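Local coordinates for DUF1460 domain-containing protein (Legionella pneumophila subsp. pneumophila, PDB 2IM9) that is of unknown function but, as an N-acetylmuramoyl-L-alanine amidase-like member of the CA peptidase clan, probably cleaves amide bonds in peptidoglycan, at residues Thr137-Asn142 / Ile174-Trp179; Ile158-Glu161 / Pro165-Leu168; Ser217-Ile222 / Glu248-Asn253; Asn231-His236 / Ser295-Leu300; Asn253-Leu256 / Thr262-Asp265. All blocks are in the same frame, centred on the assembly; numbering follows the deposited sequence.

Contact 1: Thr137-Asn142 / Ile174-Trp179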
# COMPACT_ATOMS: atom_id res chain seq x y z
N THR A 137 -2.10 5.36 4.40
CA THR A 137 -0.87 5.27 3.62
C THR A 137 0.15 6.35 3.96
O THR A 137 1.37 6.07 4.00
CB THR A 137 -1.20 5.21 2.12
OG1 THR A 137 -2.13 4.13 1.93
CG2 THR A 137 0.05 4.92 1.30
N SER A 138 -0.31 7.57 4.21
CA SER A 138 0.66 8.65 4.47
C SER A 138 1.15 8.63 5.92
O SER A 138 2.33 8.31 6.18
CB SER A 138 0.08 10.01 4.09
OG SER A 138 -1.10 10.30 4.81
N ILE A 139 0.26 8.94 6.85
CA ILE A 139 0.69 9.20 8.22
C ILE A 139 1.03 7.95 9.02
O ILE A 139 1.72 8.03 10.05
CB ILE A 139 -0.34 10.08 8.97
CG1 ILE A 139 -1.70 9.41 8.99
CG2 ILE A 139 -0.45 11.46 8.31
CD1 ILE A 139 -2.27 9.29 10.35
N ASP A 140 0.55 6.79 8.55
CA ASP A 140 0.94 5.51 9.16
C ASP A 140 2.01 4.80 8.33
O ASP A 140 3.15 4.66 8.76
CB ASP A 140 -0.26 4.58 9.31
CG ASP A 140 -1.32 5.09 10.26
OD1 ASP A 140 -0.98 5.75 11.28
OD2 ASP A 140 -2.49 4.79 10.01
N TRP A 141 1.63 4.35 7.14
CA TRP A 141 2.47 3.40 6.40
C TRP A 141 3.76 4.05 5.90
O TRP A 141 4.86 3.55 6.20
CB TRP A 141 1.70 2.80 5.22
CG TRP A 141 2.35 1.59 4.59
CD1 TRP A 141 2.32 0.30 5.06
CD2 TRP A 141 3.05 1.54 3.34
NE1 TRP A 141 3.00 -0.54 4.20
CE2 TRP A 141 3.47 0.20 3.14
CE3 TRP A 141 3.40 2.50 2.39
CZ2 TRP A 141 4.19 -0.21 2.01
CZ3 TRP A 141 4.13 2.11 1.26
CH2 TRP A 141 4.51 0.75 1.08
N ASN A 142 3.63 5.13 5.13
CA ASN A 142 4.83 5.84 4.68
C ASN A 142 5.69 6.25 5.89
O ASN A 142 6.90 6.01 5.92
CB ASN A 142 4.47 7.11 3.91
CG ASN A 142 3.97 6.83 2.51
OD1 ASN A 142 3.96 5.69 2.03
ND2 ASN A 142 3.58 7.89 1.82
N ILE A 174 -5.63 14.24 8.89
CA ILE A 174 -6.12 12.88 9.16
C ILE A 174 -6.56 12.83 10.60
O ILE A 174 -5.74 12.84 11.52
CB ILE A 174 -5.04 11.77 8.94
CG1 ILE A 174 -4.36 11.89 7.56
CG2 ILE A 174 -5.66 10.39 9.17
CD1 ILE A 174 -5.27 11.65 6.37
N ASN A 175 -7.87 12.78 10.80
CA ASN A 175 -8.46 12.85 12.13
C ASN A 175 -8.89 11.43 12.50
O ASN A 175 -9.98 10.99 12.11
CB ASN A 175 -9.67 13.80 12.08
CG ASN A 175 -10.31 14.05 13.44
OD1 ASN A 175 -10.35 13.16 14.29
ND2 ASN A 175 -10.85 15.26 13.64
N LYS A 176 -8.03 10.69 13.21
CA LYS A 176 -8.35 9.29 13.52
C LYS A 176 -9.62 9.14 14.37
O LYS A 176 -10.48 8.30 14.03
CB LYS A 176 -7.16 8.57 14.16
CG LYS A 176 -6.10 8.21 13.15
CD LYS A 176 -5.04 7.27 13.75
CE LYS A 176 -3.96 7.01 12.71
NZ LYS A 176 -2.79 6.24 13.26
N PRO A 177 -9.78 9.95 15.44
CA PRO A 177 -11.02 9.77 16.20
C PRO A 177 -12.29 9.97 15.38
O PRO A 177 -13.26 9.23 15.56
CB PRO A 177 -10.90 10.81 17.33
CG PRO A 177 -9.42 10.97 17.51
CD PRO A 177 -8.90 10.95 16.07
N GLN A 178 -12.30 10.94 14.45
CA GLN A 178 -13.49 11.11 13.62
C GLN A 178 -13.66 9.96 12.60
O GLN A 178 -14.78 9.53 12.27
CB GLN A 178 -13.47 12.47 12.91
CG GLN A 178 -14.83 12.85 12.33
CD GLN A 178 -15.91 12.95 13.42
OE1 GLN A 178 -16.71 12.04 13.58
NE2 GLN A 178 -15.89 14.02 14.19
N TRP A 179 -12.54 9.43 12.11
CA TRP A 179 -12.60 8.29 11.21
C TRP A 179 -13.21 7.09 11.97
O TRP A 179 -14.09 6.39 11.45
CB TRP A 179 -11.20 7.97 10.72
CG TRP A 179 -11.08 6.80 9.78
CD1 TRP A 179 -11.53 6.72 8.48
CD2 TRP A 179 -10.39 5.57 10.04
NE1 TRP A 179 -11.18 5.50 7.93
CE2 TRP A 179 -10.48 4.77 8.87
CE3 TRP A 179 -9.71 5.06 11.15
CZ2 TRP A 179 -9.92 3.48 8.78
CZ3 TRP A 179 -9.14 3.77 11.07
CH2 TRP A 179 -9.26 3.00 9.89
O HOH W 1 -3.82 3.52 11.98

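Contact 2: Ile158-Glu161 / Pro165-Leu168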
# COMPACT_ATOMS: atom_id res chain seq x y z
N ILE A 158 13.17 13.67 -8.64
CA ILE A 158 12.78 13.55 -10.03
C ILE A 158 12.67 14.97 -10.56
O ILE A 158 11.69 15.66 -10.30
CB ILE A 158 11.50 12.72 -10.20
CG1 ILE A 158 11.80 11.28 -9.76
CG2 ILE A 158 11.01 12.75 -11.66
CD1 ILE A 158 10.61 10.51 -9.40
N ARG A 159 13.69 15.40 -11.28
CA ARG A 159 13.87 16.82 -11.59
C ARG A 159 13.73 17.11 -13.10
O ARG A 159 13.90 16.21 -13.92
CB ARG A 159 15.23 17.28 -11.07
CG ARG A 159 15.44 16.90 -9.60
CD ARG A 159 16.66 17.60 -8.97
NE ARG A 159 17.92 17.13 -9.55
CZ ARG A 159 19.12 17.54 -9.15
NH1 ARG A 159 19.24 18.44 -8.17
NH2 ARG A 159 20.21 17.05 -9.74
N ASN A 160 13.42 18.35 -13.45
CA ASN A 160 13.33 18.72 -14.86
C ASN A 160 14.72 18.83 -15.50
O ASN A 160 15.73 18.58 -14.86
CB ASN A 160 12.55 20.04 -15.06
CG ASN A 160 13.22 21.24 -14.37
OD1 ASN A 160 14.42 21.23 -14.03
ND2 ASN A 160 12.43 22.28 -14.15
N GLU A 161 14.76 19.27 -16.74
CA GLU A 161 16.04 19.38 -17.47
C GLU A 161 16.97 20.47 -16.96
O GLU A 161 18.15 20.48 -17.33
CB GLU A 161 15.78 19.52 -18.96
CG GLU A 161 15.23 18.24 -19.59
CD GLU A 161 14.46 18.51 -20.86
OE1 GLU A 161 13.62 19.43 -20.84
OE2 GLU A 161 14.68 17.82 -21.89
N PRO A 165 13.73 20.25 -8.91
CA PRO A 165 12.52 19.47 -8.66
C PRO A 165 11.28 20.15 -9.21
O PRO A 165 11.24 21.38 -9.36
CB PRO A 165 12.45 19.40 -7.12
CG PRO A 165 13.85 19.64 -6.66
CD PRO A 165 14.42 20.61 -7.65
N VAL A 166 10.26 19.35 -9.49
CA VAL A 166 8.97 19.87 -9.93
C VAL A 166 7.87 19.51 -8.92
O VAL A 166 6.70 19.85 -9.13
CB VAL A 166 8.61 19.31 -11.32
CG1 VAL A 166 9.62 19.80 -12.37
CG2 VAL A 166 8.57 17.80 -11.30
N ALA A 167 8.26 18.85 -7.83
CA ALA A 167 7.28 18.35 -6.85
C ALA A 167 6.62 19.45 -6.02
O ALA A 167 7.20 20.51 -5.79
CB ALA A 167 7.91 17.32 -5.93
N LEU A 168 5.41 19.13 -5.54
CA LEU A 168 4.60 19.98 -4.68
C LEU A 168 4.25 19.17 -3.42
O LEU A 168 4.58 18.00 -3.33
CB LEU A 168 3.32 20.39 -5.40
CG LEU A 168 3.53 21.13 -6.73
CD1 LEU A 168 2.22 21.27 -7.52
CD2 LEU A 168 4.20 22.48 -6.47
O HOH W 2 10.55 16.89 -8.18

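Contact 3: Ser217-Ile222 / Glu248-Asn253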
# COMPACT_ATOMS: atom_id res chain seq x y z
N SER A 217 -0.84 15.41 7.09
CA SER A 217 0.15 14.77 6.25
C SER A 217 0.99 15.80 5.50
O SER A 217 0.62 16.99 5.41
CB SER A 217 -0.51 13.79 5.28
OG SER A 217 -1.24 14.48 4.29
N ASN A 218 2.13 15.36 4.98
CA ASN A 218 2.98 16.21 4.13
C ASN A 218 3.58 15.30 3.06
O ASN A 218 4.65 14.69 3.23
CB ASN A 218 4.07 16.92 4.95
CG ASN A 218 4.56 18.22 4.30
OD1 ASN A 218 3.79 18.92 3.62
ND2 ASN A 218 5.81 18.57 4.54
N VAL A 219 2.85 15.18 1.96
CA VAL A 219 3.15 14.15 0.97
C VAL A 219 3.65 14.80 -0.31
O VAL A 219 2.87 15.43 -1.03
CB VAL A 219 1.90 13.32 0.62
CG1 VAL A 219 2.26 12.23 -0.42
CG2 VAL A 219 1.29 12.68 1.91
N PRO A 220 4.95 14.61 -0.62
CA PRO A 220 5.42 15.16 -1.89
C PRO A 220 4.73 14.50 -3.07
O PRO A 220 4.40 13.30 -3.01
CB PRO A 220 6.92 14.82 -1.89
CG PRO A 220 7.26 14.67 -0.43
CD PRO A 220 6.05 13.96 0.13
N TYR A 221 4.48 15.26 -4.13
CA TYR A 221 3.96 14.64 -5.36
C TYR A 221 4.43 15.39 -6.58
O TYR A 221 4.62 16.63 -6.54
CB TYR A 221 2.43 14.48 -5.35
CG TYR A 221 1.64 15.77 -5.49
CD1 TYR A 221 1.11 16.16 -6.73
CD2 TYR A 221 1.42 16.61 -4.39
CE1 TYR A 221 0.36 17.35 -6.87
CE2 TYR A 221 0.70 17.83 -4.54
CZ TYR A 221 0.18 18.17 -5.77
OH TYR A 221 -0.55 19.35 -5.91
N ILE A 222 4.65 14.63 -7.66
CA ILE A 222 4.95 15.23 -8.95
C ILE A 222 3.60 15.47 -9.60
O ILE A 222 2.83 14.53 -9.81
CB ILE A 222 5.75 14.29 -9.84
CG1 ILE A 222 7.08 13.91 -9.18
CG2 ILE A 222 6.07 14.95 -11.19
CD1 ILE A 222 7.77 12.79 -9.91
N GLU A 248 2.47 5.95 -5.43
CA GLU A 248 1.20 6.29 -4.77
C GLU A 248 0.45 7.38 -5.53
O GLU A 248 1.05 8.36 -6.00
CB GLU A 248 1.44 6.72 -3.32
CG GLU A 248 2.01 5.59 -2.47
CD GLU A 248 2.56 6.03 -1.12
OE1 GLU A 248 2.61 7.24 -0.83
OE2 GLU A 248 2.94 5.12 -0.33
N ILE A 249 -0.86 7.23 -5.62
CA ILE A 249 -1.68 8.17 -6.37
C ILE A 249 -2.22 9.21 -5.39
O ILE A 249 -2.88 8.84 -4.42
CB ILE A 249 -2.85 7.44 -7.10
CG1 ILE A 249 -2.33 6.33 -8.04
CG2 ILE A 249 -3.75 8.46 -7.80
CD1 ILE A 249 -1.26 6.78 -9.05
N ILE A 250 -1.97 10.50 -5.67
CA ILE A 250 -2.16 11.57 -4.69
C ILE A 250 -3.33 12.48 -5.03
O ILE A 250 -3.44 12.96 -6.17
CB ILE A 250 -0.85 12.42 -4.56
CG1 ILE A 250 0.37 11.51 -4.29
CG2 ILE A 250 -1.01 13.51 -3.48
CD1 ILE A 250 0.22 10.56 -3.10
N ARG A 251 -4.18 12.71 -4.03
CA ARG A 251 -5.32 13.60 -4.15
C ARG A 251 -5.18 14.65 -3.03
O ARG A 251 -5.62 14.42 -1.90
CB ARG A 251 -6.61 12.81 -4.00
CG ARG A 251 -6.79 11.71 -5.04
CD ARG A 251 -8.19 11.20 -5.10
NE ARG A 251 -8.27 9.92 -5.77
CZ ARG A 251 -9.36 9.50 -6.42
NH1 ARG A 251 -10.43 10.29 -6.49
NH2 ARG A 251 -9.37 8.30 -7.00
N PRO A 252 -4.57 15.82 -3.36
CA PRO A 252 -4.21 16.84 -2.36
C PRO A 252 -5.40 17.45 -1.64
O PRO A 252 -5.27 17.85 -0.49
CB PRO A 252 -3.51 17.93 -3.18
CG PRO A 252 -3.14 17.28 -4.45
CD PRO A 252 -4.13 16.20 -4.71
N ASN A 253 -6.54 17.55 -2.31
CA ASN A 253 -7.65 18.25 -1.68
C ASN A 253 -8.89 17.39 -1.75
O ASN A 253 -9.80 17.63 -2.57
CB ASN A 253 -7.84 19.65 -2.30
CG ASN A 253 -6.73 20.63 -1.89
OD1 ASN A 253 -5.90 21.03 -2.71
ND2 ASN A 253 -6.69 20.99 -0.61

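Contact 4: Asn231-His236 / Ser295-Leu300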
# COMPACT_ATOMS: atom_id res chain seq x y z
N ASN A 231 0.58 19.07 -22.73
CA ASN A 231 -0.36 17.98 -23.07
C ASN A 231 0.33 16.79 -23.75
O ASN A 231 -0.26 16.10 -24.58
CB ASN A 231 -1.53 18.50 -23.94
CG ASN A 231 -2.79 17.63 -23.84
OD1 ASN A 231 -3.21 17.23 -22.75
ND2 ASN A 231 -3.41 17.35 -24.98
N LYS A 232 1.59 16.55 -23.38
CA LYS A 232 2.31 15.37 -23.83
C LYS A 232 3.08 14.78 -22.64
O LYS A 232 3.42 15.51 -21.72
CB LYS A 232 3.23 15.70 -25.01
CG LYS A 232 4.44 16.58 -24.72
CD LYS A 232 5.16 16.90 -26.04
CE LYS A 232 6.46 17.68 -25.83
NZ LYS A 232 7.17 17.97 -27.13
N PRO A 233 3.32 13.46 -22.65
CA PRO A 233 4.06 12.85 -21.55
C PRO A 233 5.47 13.42 -21.46
O PRO A 233 6.18 13.52 -22.48
CB PRO A 233 4.11 11.37 -21.95
CG PRO A 233 2.91 11.20 -22.88
CD PRO A 233 2.92 12.46 -23.66
N ASN A 234 5.89 13.80 -20.25
CA ASN A 234 7.22 14.33 -20.05
C ASN A 234 8.18 13.17 -19.86
O ASN A 234 8.37 12.64 -18.76
CB ASN A 234 7.27 15.28 -18.84
CG ASN A 234 8.54 16.11 -18.81
OD1 ASN A 234 9.65 15.57 -18.81
ND2 ASN A 234 8.39 17.43 -18.78
N LEU A 235 8.78 12.74 -20.96
CA LEU A 235 9.60 11.53 -20.92
C LEU A 235 10.82 11.67 -20.04
O LEU A 235 11.28 10.68 -19.46
CB LEU A 235 9.96 11.07 -22.32
CG LEU A 235 8.74 10.89 -23.24
CD1 LEU A 235 9.20 10.43 -24.62
CD2 LEU A 235 7.71 9.91 -22.68
N HIS A 236 11.34 12.89 -19.90
CA HIS A 236 12.47 13.13 -19.01
C HIS A 236 12.11 12.81 -17.56
O HIS A 236 12.91 12.18 -16.84
CB HIS A 236 13.00 14.57 -19.10
CG HIS A 236 14.23 14.79 -18.27
ND1 HIS A 236 15.46 14.27 -18.61
CD2 HIS A 236 14.41 15.46 -17.11
CE1 HIS A 236 16.35 14.62 -17.70
NE2 HIS A 236 15.73 15.33 -16.77
N SER A 295 0.18 0.44 -18.74
CA SER A 295 1.11 1.53 -19.04
C SER A 295 0.94 2.66 -18.02
O SER A 295 -0.17 3.14 -17.83
CB SER A 295 0.86 2.10 -20.44
OG SER A 295 1.40 3.42 -20.55
N LEU A 296 2.03 3.07 -17.35
CA LEU A 296 1.89 4.12 -16.33
C LEU A 296 1.50 5.45 -16.99
O LEU A 296 0.65 6.17 -16.48
CB LEU A 296 3.15 4.27 -15.46
CG LEU A 296 3.06 5.43 -14.44
CD1 LEU A 296 2.04 5.14 -13.30
CD2 LEU A 296 4.41 5.86 -13.88
N ILE A 297 2.12 5.76 -18.12
CA ILE A 297 1.76 6.98 -18.86
C ILE A 297 0.28 7.01 -19.22
O ILE A 297 -0.42 7.98 -18.92
CB ILE A 297 2.67 7.19 -20.10
CG1 ILE A 297 4.11 7.48 -19.66
CG2 ILE A 297 2.12 8.32 -20.98
CD1 ILE A 297 5.14 7.43 -20.79
N ASP A 298 -0.23 5.93 -19.82
CA ASP A 298 -1.65 5.85 -20.19
C ASP A 298 -2.57 5.92 -18.97
O ASP A 298 -3.60 6.60 -19.01
CB ASP A 298 -1.94 4.57 -20.96
CG ASP A 298 -1.28 4.54 -22.31
OD1 ASP A 298 -0.75 5.61 -22.76
OD2 ASP A 298 -1.28 3.44 -22.93
N TYR A 299 -2.20 5.22 -17.90
CA TYR A 299 -2.99 5.21 -16.67
C TYR A 299 -3.15 6.64 -16.11
O TYR A 299 -4.26 7.09 -15.77
CB TYR A 299 -2.30 4.30 -15.64
CG TYR A 299 -3.00 4.25 -14.31
CD1 TYR A 299 -4.04 3.33 -14.08
CD2 TYR A 299 -2.64 5.11 -13.28
CE1 TYR A 299 -4.69 3.28 -12.86
CE2 TYR A 299 -3.30 5.09 -12.06
CZ TYR A 299 -4.32 4.18 -11.86
OH TYR A 299 -4.95 4.16 -10.64
N LEU A 300 -2.03 7.35 -16.02
CA LEU A 300 -2.05 8.70 -15.46
C LEU A 300 -2.73 9.68 -16.40
O LEU A 300 -3.38 10.61 -15.95
CB LEU A 300 -0.63 9.17 -15.11
CG LEU A 300 0.05 8.34 -14.00
CD1 LEU A 300 1.44 8.85 -13.73
CD2 LEU A 300 -0.77 8.35 -12.71

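Contact 5: Asn253-Leu256 / Thr262-Asp265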
# COMPACT_ATOMS: atom_id res chain seq x y z
N ASN A 253 -6.54 17.55 -2.31
CA ASN A 253 -7.65 18.25 -1.68
C ASN A 253 -8.89 17.39 -1.75
O ASN A 253 -9.80 17.63 -2.57
CB ASN A 253 -7.84 19.65 -2.30
CG ASN A 253 -6.73 20.63 -1.89
OD1 ASN A 253 -5.90 21.03 -2.71
ND2 ASN A 253 -6.69 20.99 -0.61
N TRP A 254 -8.87 16.35 -0.91
CA TRP A 254 -9.84 15.25 -1.00
C TRP A 254 -10.65 15.17 0.28
O TRP A 254 -10.26 14.54 1.26
CB TRP A 254 -9.14 13.91 -1.28
CG TRP A 254 -10.04 12.90 -1.94
CD1 TRP A 254 -11.18 13.16 -2.66
CD2 TRP A 254 -9.87 11.48 -1.97
NE1 TRP A 254 -11.73 11.98 -3.12
CE2 TRP A 254 -10.94 10.94 -2.72
CE3 TRP A 254 -8.91 10.61 -1.43
CZ2 TRP A 254 -11.08 9.57 -2.94
CZ3 TRP A 254 -9.05 9.24 -1.65
CH2 TRP A 254 -10.13 8.73 -2.41
N ASP A 255 -11.80 15.83 0.25
CA ASP A 255 -12.55 16.03 1.49
C ASP A 255 -13.57 14.91 1.65
O ASP A 255 -14.69 14.96 1.13
CB ASP A 255 -13.19 17.43 1.55
CG ASP A 255 -13.73 17.78 2.95
OD1 ASP A 255 -13.92 16.85 3.78
OD2 ASP A 255 -13.99 18.98 3.23
N LEU A 256 -13.16 13.87 2.37
CA LEU A 256 -14.04 12.72 2.62
C LEU A 256 -14.61 12.75 4.04
O LEU A 256 -15.00 11.72 4.58
CB LEU A 256 -13.31 11.39 2.34
CG LEU A 256 -12.77 11.19 0.91
CD1 LEU A 256 -12.11 9.84 0.78
CD2 LEU A 256 -13.88 11.34 -0.12
N THR A 262 -12.96 11.76 7.65
CA THR A 262 -11.68 12.44 7.56
C THR A 262 -11.33 12.86 6.13
O THR A 262 -11.79 12.25 5.18
CB THR A 262 -10.53 11.57 8.15
OG1 THR A 262 -9.32 12.34 8.18
CG2 THR A 262 -10.32 10.29 7.34
N GLU A 263 -10.56 13.94 6.01
CA GLU A 263 -9.85 14.22 4.76
C GLU A 263 -8.90 13.09 4.48
O GLU A 263 -8.47 12.38 5.40
CB GLU A 263 -9.03 15.50 4.88
CG GLU A 263 -9.85 16.74 5.11
CD GLU A 263 -8.99 18.00 5.11
OE1 GLU A 263 -7.73 17.90 5.07
OE2 GLU A 263 -9.61 19.09 5.14
N LEU A 264 -8.56 12.91 3.20
CA LEU A 264 -7.60 11.90 2.82
C LEU A 264 -6.69 12.42 1.71
O LEU A 264 -7.00 13.43 1.05
CB LEU A 264 -8.34 10.63 2.36
CG LEU A 264 -7.54 9.32 2.31
CD1 LEU A 264 -6.77 9.03 3.63
CD2 LEU A 264 -8.51 8.19 1.99
N ASP A 265 -5.56 11.75 1.51
CA ASP A 265 -4.54 12.25 0.58
C ASP A 265 -4.10 11.26 -0.51
O ASP A 265 -3.57 11.68 -1.54
CB ASP A 265 -3.30 12.72 1.36
CG ASP A 265 -2.89 11.76 2.49
OD1 ASP A 265 -3.44 10.62 2.57
OD2 ASP A 265 -2.03 12.16 3.31

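Contact 1: Thr137-Asn142 / Ile174-Trp179
Ile139 and Asp140, at the start of helix 137-147, meet Ile174 and Lys176 where strand 168-175 of the antiparallel sheet runs directly into helix 176-181; the contact is thus a helix docked on a strand-to-helix junction. The apolar part centres on Ile139. Its CG1 branch stands between the backbone N and the carbonyl carbon (chi1 58°), and from there CD1 reaches Ile174 CG2 at 3.8 Å while the two isoleucines run antiparallel past each other. The same Ile139 CD1 meets Lys176 CE, tip to tip, at 3.7 Å. Charge takes over one atom further along the extended lysine: Lys176 NZ lies 2.7 Å from Asp140 OD1 in a hydrogen-bonded salt bridge that uses the syn lone pair of that oxygen. A water closes the circuit, donating to Asp140 OD2 at 2.7 Å and accepting from Lys176 NZ at 3.2 Å. Because Asp140 OD2 also takes the backbone N of Phe136, both carboxylate oxygens are engaged, which should limit the rotation of the group. Backbone bonding shapes each side. Helix 137-147 opens with a wide pi-type turn, in which Asn142 N binds Thr137 O at 2.7 Å. Helix 176-181 is N-capped by Asn175, whose OD1 receives Gln178 N at 3.0 Å, with the donor standing 52° out of the carbonyl plane.

Contact 2: Ile158-Glu161 / Pro165-Leu168
The backbone doubles back here so closely that the CA atoms of Arg159 and Pro165 lie 4.2 Å apart, with one water lodged beside the fold-back: it accepts from Val166 N at 2.8 Å and sits 2.7 Å from Ile158 O. Among the side chains, Arg159 and Pro165 lie flank to flank. The arginine methylenes run along the nitrogen side of the proline ring, with Arg159 CG 3.8 Å from Pro165 N and the two CD atoms, of Arg159 and Pro165, 4.0 Å apart. A bend at chi3 (-67°) then carries the guanidinium outward, away from the ring. This is a surface turn in the long connection between strands 151-153 and 168-175, and Leu168 already belongs to the latter, its backbone bonded to Tyr221 of the neighbouring strand. Val166 turns both branches to the facing segment: CG2 comes within 3.9 Å of Ile158 O, and CG1 touches Asn160 CB at 4.0 Å. The polar end of Asn160 serves the turn itself. With CG tucked between the backbone N and the carbonyl carbon (chi1 62°), its OD1 accepts from Gln164 N and, weakly and in the manner of an Asx turn, from Lys162 N. Beneath, Ile158 and Val166 both rest on Ile222 and on Leu237 of helix 235-238, while Arg159 O takes the side-chain amide of Gln240.

Contact 3: Ser217-Ile222 / Glu248-Asn253
Ile250 is the bump of this largely apolar contact, and the hollow it fills lies between Val219 and Tyr221, two residues apart on their strand. Each atom of the isoleucine has its own place there. CD1 of Ile250 presses on Val219 CG1 at 3.8 Å, on the side of the hollow nearer the start of strand 214-223. The stem atom CG1 of Ile250 packs against Tyr221 CB, the other wall, at 3.8 Å. The remaining branch, CG2 of Ile250, approaches Tyr221 CG at 4.0 Å, coming obliquely to the ring. Ile250 runs at a slant to both Val219 and Tyr221. Tyr221 holds CG between its backbone N and carbonyl carbon (chi1 71°), which swings the ring along the partner strand toward Pro252. A second bump arrives there: Pro252 CG, on a ring crossing the tyrosine at about a right angle, touches Tyr221 CZ at 3.7 Å and Tyr221 OH at 3.6 Å. On the tyrosine's own strand, Val219 O lies at the ring edge, in its plane. Strands 214-223 and 246-254 both pair with strand 311-317, and their side chains meet here; at Pro252 and Asn253 the chain turns a corner out of the run of strand 246-254. Ser138 of helix 137-147 lies against Val219, Ile266 of strand 264-275 against Ile250, and Lys310, just ahead of strand 311-317, against Pro252.

Contact 4: Asn231-His236 / Ser295-Leu300
The first turn of helix 296-303 offers Ile297 to Pro233, just before the short helix 235-238, and to Leu235, the first residue of that helix, in a small apolar contact at the protein surface. Ile297 reaches both partners by splitting its branches. With CG2 opposite the backbone N and CG1 opposite the carbonyl carbon (chi1 -67°), CG2 of Ile297 meets the CB-CG side of the proline ring, 3.5 Å from Pro233 CG and 3.8 Å from Pro233 CB. The longer branch ends with Ile297 CD1 at 4.0 Å from Leu235 CD2. Both partners cross the isoleucine at about a right angle, so the fit is of single methyl and methylene groups, not of side chains lying along each other. The contact joins residues near the N-terminal ends of two helices, each with its own N-cap. Ser295, the last residue of strand 290-295, caps one: its OG accepts from Asp298 N at 3.1 Å and nearly straight, at 172°. Asn234 caps the other through its OD1, which takes Leu237 N. Deeper in, Phe238 touches Ile297, Leu296 and Leu300, and Leu300 continues down to Ile249 of the sheet. At the other end of the loop, Asn231 OD1 accepts from Arg304 NH2.

Contact 5: Asn253-Leu256 / Thr262-Asp265
Trp254 and Leu264 both carry CG opposite the backbone N (chi1 -155° and -162°) and, set across from each other on one face, the two side chains run alongside. Trp254 CZ3 then touches Leu264 CD2 at 3.8 Å, the methyl standing obliquely to the indole. Leu256 comes in over one face of that ring system: its CD1 sits 3.6 Å above the indole plane, over the centre. The same Leu256 CD1 lies 4.1 Å from Leu264 CD2, so tryptophan and two leucines make one apolar cluster. Arg251 adds a cation-pi contact to the indole. The segments flank the short helix 257-260, which joins the antiparallel neighbours 246-254 and 264-275 as the connection of a hairpin. One backbone bond closes this connection at its base, from Leu264 N to Trp254 O at 3.1 Å and 166°, and Glu263 CA adds a CA-H...O contact to the same Trp254 O at 3.5 Å. The acids near the turn are drawn to Arg257: Asp255 OD1 takes its backbone N, and Glu263 OE2 forms a salt bridge with its NH2, which probably eases the approach of Asp255 OD2 and Glu263 OE2 to 4.8 Å. Thr262 OG1 donates to Glu263 O at 2.9 Å, in the carbonyl plane and on a lone pair, and accepts from Asn175 N of strand 168-175.

From the N terminus, contact 1 is the first to open: helix 137-147 begins a loop that closes at the end of strand 168-175, and the short turn of contact 2 lies wholly within that loop. Contact 3 follows in series, opening on strand 214-223. Contact 4 opens before contact 3 has closed, so the two cross. Contact 5 starts at Asn253, where contact 3 ends, and is completed inside the long loop of contact 4, which closes last at helix 296-303. Asp265 joins contacts 1, 3 and 5 through Ser138 and Ser217, Leu168 links contact 2 to Tyr221 of contact 3, and His236 packs contact 4 against contact 2.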